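Local coordinates for oxidoreductase, short chain dehydrogenase/reductase family protein (Collinsella aerofaciens, PDB 5FYD), which reduces the 7-oxo group of 7-oxolithocholate with NADPH to give ursodeoxycholate, as an NADP-dependent 7beta-hydroxysteroid dehydrogenase of the short-chain dehydrogenase/reductase family, at residues 12-17 with 86-91; 36-41 with 61-66; 75-80 with 123-128. All coordinates share one frame; numbering follows the deposited sequence.

Contact 1. Residues 12-17 with 86-91; sequences LILGAT and GFMSYV
The centre of the Rossmann fold lies here: Leu12, Ile13 and Leu14 of the first strand pair in parallel with Met88, Ser89 and Tyr90 of strand 85-90, the seam across which the strand order 3-2-1-4 passes from one half of the sheet to the other. The two axes run 4.9 Å apart and almost aligned. Four backbone bonds close the seam: Leu12 N to Phe87 O, Ser89 N to Leu12 O, Leu14 N to Ser89 O and Val91 N to Leu14 O, each 2.9 Å. The first is the odd one, since its donor stands above the carbonyl plane of Phe87, 42° out of it.

On the face bearing Leu12, Leu14, Met88 and Tyr90, the methyl CD1 of Leu14 reaches CG of Met88 at 3.6 Å. Leu14 and Tyr90 meet at about a right angle, with Leu14 CB 3.8 Å from Tyr90 CD1. The tyrosine hydroxyl is hydrogen-bonded to Val114 O. On the other face, Ile13 sends CD1 to the edge of the Phe87 ring, in its plane and 3.6 Å from CE2. Phe87 CG lies trans to N (chi1 -178°), which carries the ring forward along the strand, alongside Ser89, to that methyl, while Ser89 OG is hydrogen-bonded to Ile139 O.

Gly15 opens the glycine-rich turn that leads to Thr17, an NADP(+)-binding residue. It adopts a positive phi (108°), a conformation suited to glycine, where the backbone passes close to Val91. Beside this turn, CB of Val91 packs 3.6 Å from the oxygen of Gly15.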
ATOM      1  N   LEU A  12       2.224 -25.559   7.983  1.00 10.99           N
ATOM      2  CA  LEU A  12       2.051 -25.070   6.631  1.00 11.02           C
ATOM      3  C   LEU A  12       1.514 -23.671   6.719  1.00 11.47           C
ATOM      4  O   LEU A  12       0.397 -23.454   7.229  1.00 11.29           O
ATOM      5  CB  LEU A  12       1.059 -25.973   5.907  1.00 11.42           C
ATOM      6  CG  LEU A  12       0.577 -25.594   4.523  1.00 11.56           C
ATOM      7  CD1 LEU A  12       1.726 -25.446   3.547  1.00 12.19           C
ATOM      8  CD2 LEU A  12      -0.399 -26.624   4.028  1.00 11.55           C
ATOM      9  N   ILE A  13       2.283 -22.712   6.222  1.00 10.78           N
ATOM     10  CA  ILE A  13       1.849 -21.340   6.179  1.00 11.18           C
ATOM     11  C   ILE A  13       1.546 -20.967   4.733  1.00 11.14           C
ATOM     12  O   ILE A  13       2.452 -20.886   3.887  1.00 10.52           O
ATOM     13  CB  ILE A  13       2.913 -20.381   6.762  1.00 11.58           C
ATOM     14  CG1 ILE A  13       3.384 -20.873   8.153  1.00 11.92           C
ATOM     15  CG2 ILE A  13       2.390 -18.949   6.801  1.00 11.79           C
ATOM     16  CD1 ILE A  13       2.279 -21.169   9.145  1.00 12.28           C
ATOM     17  N   LEU A  14       0.271 -20.714   4.466  1.00 11.25           N
ATOM     18  CA  LEU A  14      -0.207 -20.420   3.112  1.00 11.43           C
ATOM     19  C   LEU A  14      -0.295 -18.902   2.953  1.00 11.88           C
ATOM     20  O   LEU A  14      -1.287 -18.263   3.355  1.00 11.41           O
ATOM     21  CB  LEU A  14      -1.543 -21.109   2.857  1.00 11.95           C
ATOM     22  CG  LEU A  14      -1.427 -22.626   2.993  1.00 12.47           C
ATOM     23  CD1 LEU A  14      -2.711 -23.304   3.427  1.00 12.07           C
ATOM     24  CD2 LEU A  14      -0.883 -23.184   1.679  1.00 12.88           C
ATOM     25  N   GLY A  15       0.766 -18.318   2.389  1.00 12.07           N
ATOM     26  CA  GLY A  15       0.917 -16.878   2.270  1.00 13.20           C
ATOM     27  C   GLY A  15       1.973 -16.403   3.241  1.00 14.17           C
ATOM     28  O   GLY A  15       1.669 -15.668   4.175  1.00 15.53           O
ATOM     29  N   ALA A  16       3.222 -16.800   2.995  1.00 14.85           N
ATOM     30  CA  ALA A  16       4.256 -16.773   4.021  1.00 16.59           C
ATOM     31  C   ALA A  16       5.208 -15.582   4.015  1.00 18.87           C
ATOM     32  O   ALA A  16       5.987 -15.453   4.947  1.00 20.56           O
ATOM     33  CB  ALA A  16       5.064 -18.048   3.947  1.00 15.80           C
ATOM     34  N   THR A  17       5.192 -14.744   2.986  1.00 21.41           N
ATOM     35  CA  THR A  17       6.251 -13.725   2.866  1.00 26.35           C
ATOM     36  C   THR A  17       5.907 -12.358   3.453  1.00 31.21           C
ATOM     37  O   THR A  17       6.791 -11.661   3.930  1.00 37.27           O
ATOM     38  CB  THR A  17       6.727 -13.583   1.428  1.00 26.69           C
ATOM     39  OG1 THR A  17       5.603 -13.602   0.546  1.00 27.86           O
ATOM     40  CG2 THR A  17       7.638 -14.762   1.103  1.00 28.09           C
ATOM     41  N   GLY A  86       1.151 -30.979  11.377  1.00 12.12           N
ATOM     42  CA  GLY A  86       0.558 -30.540  12.654  1.00 11.74           C
ATOM     43  C   GLY A  86      -0.221 -29.234  12.624  1.00 11.36           C
ATOM     44  O   GLY A  86      -1.052 -28.992  13.509  1.00 10.51           O
ATOM     45  N   PHE A  87       0.036 -28.388  11.626  1.00 10.78           N
ATOM     46  CA  PHE A  87      -0.498 -27.030  11.642  1.00 10.60           C
ATOM     47  C   PHE A  87      -0.743 -26.516  10.244  1.00 10.23           C
ATOM     48  O   PHE A  87       0.029 -26.805   9.341  1.00  9.64           O
ATOM     49  CB  PHE A  87       0.478 -26.080  12.345  1.00 10.50           C
ATOM     50  CG  PHE A  87      -0.007 -24.675  12.441  1.00 10.44           C
ATOM     51  CD1 PHE A  87      -0.920 -24.314  13.430  1.00 11.32           C
ATOM     52  CD2 PHE A  87       0.457 -23.697  11.577  1.00 10.54           C
ATOM     53  CE1 PHE A  87      -1.385 -23.012  13.528  1.00 11.30           C
ATOM     54  CE2 PHE A  87       0.008 -22.390  11.681  1.00 11.45           C
ATOM     55  CZ  PHE A  87      -0.910 -22.041  12.661  1.00 11.20           C
ATOM     56  N   MET A  88      -1.823 -25.764  10.086  1.00 10.72           N
ATOM     57  CA  MET A  88      -2.061 -25.001   8.862  1.00 11.88           C
ATOM     58  C   MET A  88      -2.560 -23.611   9.218  1.00 11.39           C
ATOM     59  O   MET A  88      -3.358 -23.458  10.141  1.00 11.39           O
ATOM     60  CB  MET A  88      -3.091 -25.694   7.951  1.00 13.12           C
ATOM     61  CG  MET A  88      -3.266 -25.054   6.573  1.00 15.87           C
ATOM     62  SD  MET A  88      -4.849 -25.488   5.774  1.00 19.67           S
ATOM     63  CE  MET A  88      -5.923 -24.266   6.471  1.00 20.32           C
ATOM     64  N   SER A  89      -2.081 -22.605   8.492  1.00 10.58           N
ATOM     65  CA  SER A  89      -2.679 -21.263   8.545  1.00 10.29           C
ATOM     66  C   SER A  89      -2.892 -20.750   7.133  1.00 10.63           C
ATOM     67  O   SER A  89      -1.935 -20.710   6.358  1.00 10.62           O
ATOM     68  CB  SER A  89      -1.813 -20.258   9.304  1.00 10.43           C
ATOM     69  OG  SER A  89      -2.389 -18.977   9.279  1.00 10.68           O
ATOM     70  N   TYR A  90      -4.122 -20.326   6.828  1.00 10.64           N
ATOM     71  CA  TYR A  90      -4.400 -19.626   5.588  1.00 11.14           C
ATOM     72  C   TYR A  90      -4.343 -18.122   5.832  1.00 11.92           C
ATOM     73  O   TYR A  90      -5.194 -17.577   6.544  1.00 12.26           O
ATOM     74  CB  TYR A  90      -5.738 -20.033   4.990  1.00 11.15           C
ATOM     75  CG  TYR A  90      -5.795 -19.719   3.519  1.00 11.04           C
ATOM     76  CD1 TYR A  90      -5.254 -20.609   2.609  1.00 11.00           C
ATOM     77  CD2 TYR A  90      -6.340 -18.551   3.040  1.00 10.90           C
ATOM     78  CE1 TYR A  90      -5.268 -20.373   1.261  1.00 11.48           C
ATOM     79  CE2 TYR A  90      -6.363 -18.289   1.680  1.00 10.91           C
ATOM     80  CZ  TYR A  90      -5.814 -19.210   0.781  1.00 10.96           C
ATOM     81  OH  TYR A  90      -5.806 -18.995  -0.600  1.00 11.27           O
ATOM     82  N   VAL A  91      -3.308 -17.494   5.269  1.00 12.39           N
ATOM     83  CA  VAL A  91      -3.009 -16.085   5.464  1.00 14.25           C
ATOM     84  C   VAL A  91      -3.212 -15.246   4.207  1.00 15.35           C
ATOM     85  O   VAL A  91      -3.475 -14.058   4.306  1.00 18.69           O
ATOM     86  CB  VAL A  91      -1.528 -15.885   5.903  1.00 15.42           C
ATOM     87  CG1 VAL A  91      -1.265 -14.417   6.258  1.00 16.41           C
ATOM     88  CG2 VAL A  91      -1.185 -16.793   7.054  1.00 15.36           C
TER

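Contact 2. Residues 36-41 with 61-66; sequences VMVGRR and KVVRAD
Val63 packs between two valines of the neighbouring strand: its CG2 meets CG1 of Val36 at 3.9 Å, and its CB lies 4.0 Å from CG2 of Val38, whose side chain runs beside it in the same direction. The other branch of Val38 is trans to its backbone N (chi1 -169°) and reaches forward, placing CG1 4.0 Å from CB of Ala65. Helix 72-80 packs on these valines through Thr75, Val76, Ala79 and Thr80. On the reverse face, Met37 and Val62 cross at a slant beneath helix 42-56, with Met37 CG 3.9 Å from Val62 CG2.

Strand 34-39, helix 42-56 and strand 60-64 form a beta-alpha-beta crossover of the Rossmann fold, and its two strands are bound in parallel by Met37 N to Lys61 O, Val63 N to Met37 O, Gly39 N to Val63 O and Ala65 N to Gly39 O. The last bond, 3.0 Å from Ala65 N to Gly39 O, has its donor 56° out of the carbonyl plane, at the point where the strands give way to loops.

Beyond Gly39 the contact turns polar. Arg64 reaches forward along the start of the loop after Gly39, its CG 3.5 Å from Arg40 O and one face of its guanidinium covered, toward the rim, by Arg40 CA. Arg40, Arg41 and Asp66 bind NADP(+); arginines just after the second strand are consistent with recognition of its 2'-phosphate. Asp66 OD1 is hydrogen-bonded to Ser68 OG, while Asp66 OD2 stays 4.8 Å from Arg40 NE.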
ATOM      1  N   VAL A  36       6.624 -25.439   6.142  1.00 11.63           N
ATOM      2  CA  VAL A  36       6.347 -25.394   4.714  1.00 11.78           C
ATOM      3  C   VAL A  36       5.815 -24.001   4.480  1.00 12.63           C
ATOM      4  O   VAL A  36       4.779 -23.642   5.045  1.00 12.61           O
ATOM      5  CB  VAL A  36       5.291 -26.434   4.273  1.00 11.45           C
ATOM      6  CG1 VAL A  36       5.163 -26.430   2.768  1.00 11.64           C
ATOM      7  CG2 VAL A  36       5.646 -27.812   4.751  1.00 11.46           C
ATOM      8  N   MET A  37       6.516 -23.224   3.666  1.00 12.95           N
ATOM      9  CA  MET A  37       6.156 -21.837   3.403  1.00 13.69           C
ATOM     10  C   MET A  37       5.780 -21.684   1.938  1.00 13.46           C
ATOM     11  O   MET A  37       6.523 -22.135   1.042  1.00 13.96           O
ATOM     12  CB  MET A  37       7.290 -20.872   3.789  1.00 16.25           C
ATOM     13  CG  MET A  37       8.628 -21.097   3.134  1.00 18.56           C
ATOM     14  SD  MET A  37       9.830 -19.964   3.882  1.00 24.82           S
ATOM     15  CE  MET A  37      10.008 -20.760   5.453  1.00 18.84           C
ATOM     16  N   VAL A  38       4.606 -21.093   1.710  1.00 12.56           N
ATOM     17  CA  VAL A  38       4.014 -21.056   0.388  1.00 12.24           C
ATOM     18  C   VAL A  38       3.640 -19.648   0.020  1.00 12.98           C
ATOM     19  O   VAL A  38       3.086 -18.878   0.843  1.00 11.96           O
ATOM     20  CB  VAL A  38       2.754 -21.927   0.309  1.00 12.41           C
ATOM     21  CG1 VAL A  38       2.306 -22.083  -1.144  1.00 12.69           C
ATOM     22  CG2 VAL A  38       2.965 -23.282   0.979  1.00 12.09           C
ATOM     23  N   GLY A  39       3.941 -19.304  -1.233  1.00 13.02           N
ATOM     24  CA  GLY A  39       3.601 -17.994  -1.760  1.00 14.92           C
ATOM     25  C   GLY A  39       4.092 -17.842  -3.178  1.00 15.77           C
ATOM     26  O   GLY A  39       4.754 -18.721  -3.697  1.00 13.94           O
ATOM     27  N   ARG A  40       3.751 -16.719  -3.801  1.00 18.51           N
ATOM     28  CA  ARG A  40       4.110 -16.511  -5.211  1.00 22.22           C
ATOM     29  C   ARG A  40       5.544 -16.001  -5.430  1.00 22.50           C
ATOM     30  O   ARG A  40       6.110 -16.254  -6.476  1.00 21.66           O
ATOM     31  CB  ARG A  40       3.087 -15.646  -5.958  1.00 25.45           C
ATOM     32  CG  ARG A  40       2.640 -14.379  -5.289  1.00 28.63           C
ATOM     33  CD  ARG A  40       1.876 -13.511  -6.282  1.00 31.70           C
ATOM     34  NE  ARG A  40       2.828 -12.797  -7.121  1.00 37.28           N
ATOM     35  CZ  ARG A  40       3.442 -11.653  -6.790  1.00 41.48           C
ATOM     36  NH1 ARG A  40       3.205 -11.043  -5.625  1.00 43.00           N
ATOM     37  NH2 ARG A  40       4.311 -11.110  -7.637  1.00 43.74           N
ATOM     38  N   ARG A  41       6.121 -15.321  -4.437  1.00 24.59           N
ATOM     39  CA  ARG A  41       7.459 -14.731  -4.556  1.00 27.33           C
ATOM     40  C   ARG A  41       8.544 -15.690  -4.062  1.00 26.32           C
ATOM     41  O   ARG A  41       8.963 -15.635  -2.901  1.00 24.20           O
ATOM     42  CB  ARG A  41       7.517 -13.396  -3.823  1.00 30.83           C
ATOM     43  CG  ARG A  41       6.840 -12.277  -4.603  1.00 36.60           C
ATOM     44  CD  ARG A  41       7.044 -10.930  -3.939  1.00 40.25           C
ATOM     45  NE  ARG A  41       6.373 -10.889  -2.640  1.00 45.85           N
ATOM     46  CZ  ARG A  41       5.304 -10.154  -2.321  1.00 51.50           C
ATOM     47  NH1 ARG A  41       4.707  -9.345  -3.202  1.00 55.49           N
ATOM     48  NH2 ARG A  41       4.815 -10.232  -1.084  1.00 55.05           N
ATOM     49  N   LYS A  61      10.614 -26.099   3.786  1.00 15.05           N
ATOM     50  CA  LYS A  61      10.280 -26.453   2.420  1.00 16.22           C
ATOM     51  C   LYS A  61       9.598 -25.258   1.802  1.00 16.52           C
ATOM     52  O   LYS A  61       8.660 -24.717   2.386  1.00 15.97           O
ATOM     53  CB  LYS A  61       9.330 -27.641   2.421  1.00 19.69           C
ATOM     54  CG  LYS A  61       9.164 -28.319   1.073  1.00 23.86           C
ATOM     55  CD  LYS A  61       8.308 -29.572   1.207  1.00 27.53           C
ATOM     56  CE  LYS A  61       8.964 -30.697   2.005  1.00 31.29           C
ATOM     57  NZ  LYS A  61       9.779 -31.588   1.128  1.00 35.94           N
ATOM     58  N   VAL A  62      10.073 -24.836   0.642  1.00 15.52           N
ATOM     59  CA  VAL A  62       9.533 -23.658  -0.039  1.00 16.01           C
ATOM     60  C   VAL A  62       8.695 -24.157  -1.191  1.00 15.16           C
ATOM     61  O   VAL A  62       9.172 -24.992  -1.976  1.00 15.68           O
ATOM     62  CB  VAL A  62      10.671 -22.769  -0.568  1.00 16.45           C
ATOM     63  CG1 VAL A  62      10.151 -21.739  -1.573  1.00 16.78           C
ATOM     64  CG2 VAL A  62      11.369 -22.090   0.605  1.00 17.24           C
ATOM     65  N   VAL A  63       7.471 -23.644  -1.290  1.00 14.81           N
ATOM     66  CA  VAL A  63       6.549 -24.016  -2.355  1.00 14.87           C
ATOM     67  C   VAL A  63       6.103 -22.719  -3.044  1.00 15.00           C
ATOM     68  O   VAL A  63       5.477 -21.856  -2.429  1.00 13.83           O
ATOM     69  CB  VAL A  63       5.334 -24.814  -1.823  1.00 14.83           C
ATOM     70  CG1 VAL A  63       4.402 -25.220  -2.966  1.00 15.95           C
ATOM     71  CG2 VAL A  63       5.767 -26.023  -1.019  1.00 15.16           C
ATOM     72  N   ARG A  64       6.450 -22.564  -4.320  1.00 15.64           N
ATOM     73  CA  ARG A  64       5.959 -21.450  -5.088  1.00 18.04           C
ATOM     74  C   ARG A  64       4.577 -21.807  -5.612  1.00 17.35           C
ATOM     75  O   ARG A  64       4.419 -22.807  -6.313  1.00 16.00           O
ATOM     76  CB  ARG A  64       6.890 -21.100  -6.262  1.00 21.18           C
ATOM     77  CG  ARG A  64       6.548 -19.725  -6.820  1.00 26.22           C
ATOM     78  CD  ARG A  64       6.724 -19.558  -8.320  1.00 32.67           C
ATOM     79  NE  ARG A  64       5.911 -18.400  -8.755  1.00 39.26           N
ATOM     80  CZ  ARG A  64       4.635 -18.442  -9.176  1.00 40.88           C
ATOM     81  NH1 ARG A  64       3.963 -19.592  -9.294  1.00 42.07           N
ATOM     82  NH2 ARG A  64       4.025 -17.310  -9.522  1.00 43.13           N
ATOM     83  N   ALA A  65       3.569 -21.032  -5.206  1.00 16.32           N
ATOM     84  CA  ALA A  65       2.223 -21.156  -5.748  1.00 16.12           C
ATOM     85  C   ALA A  65       1.522 -19.814  -5.707  1.00 15.49           C
ATOM     86  O   ALA A  65       1.709 -19.028  -4.766  1.00 16.53           O
ATOM     87  CB  ALA A  65       1.411 -22.198  -4.995  1.00 16.33           C
ATOM     88  N   ASP A  66       0.715 -19.549  -6.734  1.00 13.95           N
ATOM     89  CA  ASP A  66      -0.055 -18.317  -6.797  1.00 14.40           C
ATOM     90  C   ASP A  66      -1.482 -18.718  -6.486  1.00 13.60           C
ATOM     91  O   ASP A  66      -2.118 -19.420  -7.276  1.00 12.68           O
ATOM     92  CB  ASP A  66       0.079 -17.713  -8.195  1.00 15.29           C
ATOM     93  CG  ASP A  66      -0.702 -16.440  -8.368  1.00 17.07           C
ATOM     94  OD1 ASP A  66      -1.684 -16.188  -7.619  1.00 15.99           O
ATOM     95  OD2 ASP A  66      -0.307 -15.661  -9.266  1.00 19.00           O
TER

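Contact 3. Residues 75-80 with 123-128; sequences TVFAAT and FHHYMR
Helices 72-80 and 105-132 run in roughly the same direction, their short segments inclined by 25° with axes 11.4 Å apart at closest, the nearest alpha carbons being those of Phe77 and His125. At this separation the gap is bridged mainly by three rings, those of Phe77, His125 and Tyr126.

Phe77 and His125 reach out antiparallel to each other and lay their rings face to face, centroids 3.6 Å apart and planes nearly parallel. The overlap goes beyond the rings: His125 CB sits over the phenyl face, 3.4 Å from Phe77 CZ, and Phe77 CB in turn lies over the imidazole. His125 can reach across because its CG is trans to the backbone N (chi1 179°), extending the imidazole toward the other helix.

Tyr126 completes an aromatic cluster. Its ring meets that of Phe77 obliquely, with CE2 of Tyr126 3.7 Å from CE1 of Phe77, and CD2 of its chain neighbour His125 lies over the centre of one face. At the far end its OH and OG1 of Thr80 share a hydrogen bond of 2.6 Å, with OG1 at the ring edge, in plane; this short bond pairs two hydroxyls of buried residues, either of which could be the donor. The methyl CG1 of Val76 packs against the phenol end, 3.5 Å from Tyr126 OH.

The contact lies on one side of the sheet, where both helices pack against its central strands: Val76 and Tyr126 rest on Leu12, Tyr126 also on Met88, and Thr80 on Met85, while Phe123 and Met127 turn from helix 105-132 toward helix 154-173 and strand 136-143.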
ATOM      1  N   THR A  75      -0.604 -28.121  -5.998  1.00 13.80           N
ATOM      2  CA  THR A  75       0.850 -27.951  -5.907  1.00 13.86           C
ATOM      3  C   THR A  75       1.289 -28.092  -4.457  1.00 13.44           C
ATOM      4  O   THR A  75       2.249 -28.799  -4.139  1.00 13.80           O
ATOM      5  CB  THR A  75       1.265 -26.590  -6.460  1.00 14.48           C
ATOM      6  OG1 THR A  75       0.995 -26.577  -7.866  1.00 15.22           O
ATOM      7  CG2 THR A  75       2.732 -26.282  -6.242  1.00 14.99           C
ATOM      8  N   VAL A  76       0.539 -27.454  -3.575  1.00 12.80           N
ATOM      9  CA  VAL A  76       0.814 -27.544  -2.138  1.00 12.90           C
ATOM     10  C   VAL A  76       0.648 -28.986  -1.634  1.00 13.04           C
ATOM     11  O   VAL A  76       1.512 -29.500  -0.923  1.00 13.63           O
ATOM     12  CB  VAL A  76      -0.089 -26.594  -1.335  1.00 13.26           C
ATOM     13  CG1 VAL A  76       0.122 -26.777   0.155  1.00 14.38           C
ATOM     14  CG2 VAL A  76       0.175 -25.152  -1.744  1.00 13.20           C
ATOM     15  N   PHE A  77      -0.456 -29.630  -1.993  1.00 12.67           N
ATOM     16  CA  PHE A  77      -0.712 -30.983  -1.514  1.00 13.37           C
ATOM     17  C   PHE A  77       0.377 -31.950  -1.942  1.00 13.87           C
ATOM     18  O   PHE A  77       0.739 -32.876  -1.175  1.00 13.51           O
ATOM     19  CB  PHE A  77      -2.060 -31.537  -1.999  1.00 13.37           C
ATOM     20  CG  PHE A  77      -3.251 -30.658  -1.694  1.00 13.90           C
ATOM     21  CD1 PHE A  77      -3.243 -29.724  -0.664  1.00 13.63           C
ATOM     22  CD2 PHE A  77      -4.388 -30.783  -2.466  1.00 14.21           C
ATOM     23  CE1 PHE A  77      -4.363 -28.921  -0.438  1.00 14.31           C
ATOM     24  CE2 PHE A  77      -5.508 -29.999  -2.244  1.00 14.16           C
ATOM     25  CZ  PHE A  77      -5.497 -29.075  -1.228  1.00 14.11           C
ATOM     26  N   ALA A  78       0.868 -31.781  -3.171  1.00 14.30           N
ATOM     27  CA  ALA A  78       1.945 -32.653  -3.660  1.00 15.88           C
ATOM     28  C   ALA A  78       3.220 -32.412  -2.853  1.00 15.93           C
ATOM     29  O   ALA A  78       3.916 -33.381  -2.501  1.00 16.47           O
ATOM     30  CB  ALA A  78       2.187 -32.456  -5.156  1.00 16.59           C
ATOM     31  N   ALA A  79       3.491 -31.148  -2.518  1.00 16.39           N
ATOM     32  CA  ALA A  79       4.665 -30.767  -1.715  1.00 16.46           C
ATOM     33  C   ALA A  79       4.655 -31.325  -0.296  1.00 16.75           C
ATOM     34  O   ALA A  79       5.719 -31.680   0.246  1.00 17.25           O
ATOM     35  CB  ALA A  79       4.834 -29.250  -1.668  1.00 17.03           C
ATOM     36  N   THR A  80       3.482 -31.414   0.320  1.00 15.83           N
ATOM     37  CA  THR A  80       3.413 -31.925   1.696  1.00 15.45           C
ATOM     38  C   THR A  80       3.122 -33.413   1.855  1.00 16.27           C
ATOM     39  O   THR A  80       3.131 -33.915   2.969  1.00 15.44           O
ATOM     40  CB  THR A  80       2.385 -31.132   2.545  1.00 15.31           C
ATOM     41  OG1 THR A  80       1.064 -31.398   2.071  1.00 15.14           O
ATOM     42  CG2 THR A  80       2.684 -29.660   2.461  1.00 15.67           C
ATOM     43  N   PHE A 123      -8.187 -25.898   3.379  1.00 10.31           N
ATOM     44  CA  PHE A 123      -8.812 -26.155   4.688  1.00 10.68           C
ATOM     45  C   PHE A 123      -9.390 -27.574   4.719  1.00 11.22           C
ATOM     46  O   PHE A 123      -9.185 -28.307   5.678  1.00 11.10           O
ATOM     47  CB  PHE A 123      -9.923 -25.153   4.926  1.00 10.24           C
ATOM     48  CG  PHE A 123     -10.383 -24.973   6.362  1.00 10.09           C
ATOM     49  CD1 PHE A 123      -9.719 -25.484   7.474  1.00 10.20           C
ATOM     50  CD2 PHE A 123     -11.510 -24.176   6.575  1.00  9.80           C
ATOM     51  CE1 PHE A 123     -10.206 -25.258   8.749  1.00 10.04           C
ATOM     52  CE2 PHE A 123     -11.982 -23.917   7.837  1.00  9.72           C
ATOM     53  CZ  PHE A 123     -11.327 -24.458   8.933  1.00  9.91           C
ATOM     54  N   HIS A 124     -10.055 -27.953   3.631  1.00 11.11           N
ATOM     55  CA  HIS A 124     -10.662 -29.281   3.530  1.00 12.29           C
ATOM     56  C   HIS A 124      -9.617 -30.390   3.559  1.00 12.16           C
ATOM     57  O   HIS A 124      -9.739 -31.346   4.305  1.00 12.28           O
ATOM     58  CB  HIS A 124     -11.468 -29.383   2.240  1.00 12.67           C
ATOM     59  CG  HIS A 124     -12.083 -30.723   2.014  1.00 13.80           C
ATOM     60  ND1 HIS A 124     -11.619 -31.599   1.062  1.00 14.48           N
ATOM     61  CD2 HIS A 124     -13.138 -31.330   2.605  1.00 14.61           C
ATOM     62  CE1 HIS A 124     -12.375 -32.686   1.063  1.00 15.03           C
ATOM     63  NE2 HIS A 124     -13.300 -32.546   1.991  1.00 15.12           N
ATOM     64  N   HIS A 125      -8.582 -30.230   2.749  1.00 12.94           N
ATOM     65  CA  HIS A 125      -7.560 -31.257   2.598  1.00 13.32           C
ATOM     66  C   HIS A 125      -6.842 -31.506   3.929  1.00 13.16           C
ATOM     67  O   HIS A 125      -6.755 -32.656   4.394  1.00 13.27           O
ATOM     68  CB  HIS A 125      -6.623 -30.816   1.505  1.00 14.10           C
ATOM     69  CG  HIS A 125      -5.509 -31.758   1.236  1.00 14.83           C
ATOM     70  ND1 HIS A 125      -5.552 -32.685   0.220  1.00 16.49           N
ATOM     71  CD2 HIS A 125      -4.299 -31.885   1.816  1.00 15.51           C
ATOM     72  CE1 HIS A 125      -4.426 -33.374   0.218  1.00 16.51           C
ATOM     73  NE2 HIS A 125      -3.641 -32.891   1.159  1.00 16.16           N
ATOM     74  N   TYR A 126      -6.391 -30.431   4.580  1.00 12.50           N
ATOM     75  CA  TYR A 126      -5.668 -30.583   5.844  1.00 12.15           C
ATOM     76  C   TYR A 126      -6.585 -30.939   6.999  1.00 12.05           C
ATOM     77  O   TYR A 126      -6.152 -31.672   7.898  1.00 11.34           O
ATOM     78  CB  TYR A 126      -4.712 -29.407   6.097  1.00 11.90           C
ATOM     79  CG  TYR A 126      -3.646 -29.419   5.030  1.00 12.05           C
ATOM     80  CD1 TYR A 126      -2.591 -30.319   5.083  1.00 12.26           C
ATOM     81  CD2 TYR A 126      -3.737 -28.586   3.932  1.00 11.90           C
ATOM     82  CE1 TYR A 126      -1.647 -30.381   4.068  1.00 12.54           C
ATOM     83  CE2 TYR A 126      -2.808 -28.641   2.913  1.00 12.16           C
ATOM     84  CZ  TYR A 126      -1.762 -29.538   2.976  1.00 12.45           C
ATOM     85  OH  TYR A 126      -0.814 -29.602   1.964  1.00 12.80           O
ATOM     86  N   MET A 127      -7.859 -30.523   6.960  1.00 11.86           N
ATOM     87  CA  MET A 127      -8.813 -31.012   7.956  1.00 12.75           C
ATOM     88  C   MET A 127      -9.036 -32.523   7.883  1.00 13.40           C
ATOM     89  O   MET A 127      -9.169 -33.180   8.926  1.00 13.13           O
ATOM     90  CB  MET A 127     -10.148 -30.240   7.929  1.00 13.35           C
ATOM     91  CG  MET A 127     -10.079 -28.909   8.685  1.00 13.39           C
ATOM     92  SD  MET A 127      -9.562 -29.033  10.406  1.00 14.31           S
ATOM     93  CE  MET A 127     -10.737 -30.247  10.997  1.00 15.10           C
ATOM     94  N   ARG A 128      -9.030 -33.079   6.678  1.00 14.34           N
ATOM     95  CA  ARG A 128      -9.097 -34.537   6.505  1.00 16.45           C
ATOM     96  C   ARG A 128      -7.927 -35.231   7.168  1.00 15.44           C
ATOM     97  O   ARG A 128      -8.099 -36.234   7.865  1.00 15.37           O
ATOM     98  CB  ARG A 128      -9.166 -34.903   5.024  1.00 18.94           C
ATOM     99  CG  ARG A 128     -10.527 -34.596   4.437  1.00 23.32           C
ATOM    100  CD  ARG A 128     -10.612 -34.819   2.942  1.00 29.02           C
ATOM    101  NE  ARG A 128     -10.067 -36.113   2.546  1.00 34.67           N
ATOM    102  CZ  ARG A 128      -9.136 -36.308   1.608  1.00 40.15           C
ATOM    103  NH1 ARG A 128      -8.623 -35.286   0.897  1.00 41.62           N
ATOM    104  NH2 ARG A 128      -8.715 -37.552   1.371  1.00 42.21           N
TER

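Contacts 1 and 2 belong to one parallel sheet and are joined by the neighbouring strands 10-14 and 34-39, with Ile13 N close to Val36 O and Gly15 N to Val38 O. Contact 1 is the buried middle, almost wholly apolar beyond its backbone bonds; contact 2, partly buried, involves the outermost strand 60-64 and ends in charged residues at the cofactor site. Contact 3 has no strand at all: it joins two helices lying on one face of that sheet, through stacked rings and a hydroxyl pair, and is largely buried, although Phe77 and His125 are partly exposed. Met88 SD, 3.8 Å from Tyr126 CD2, ties it to contact 1, and Val38 CG1, 3.8 Å from Val76 CG2, to contact 2.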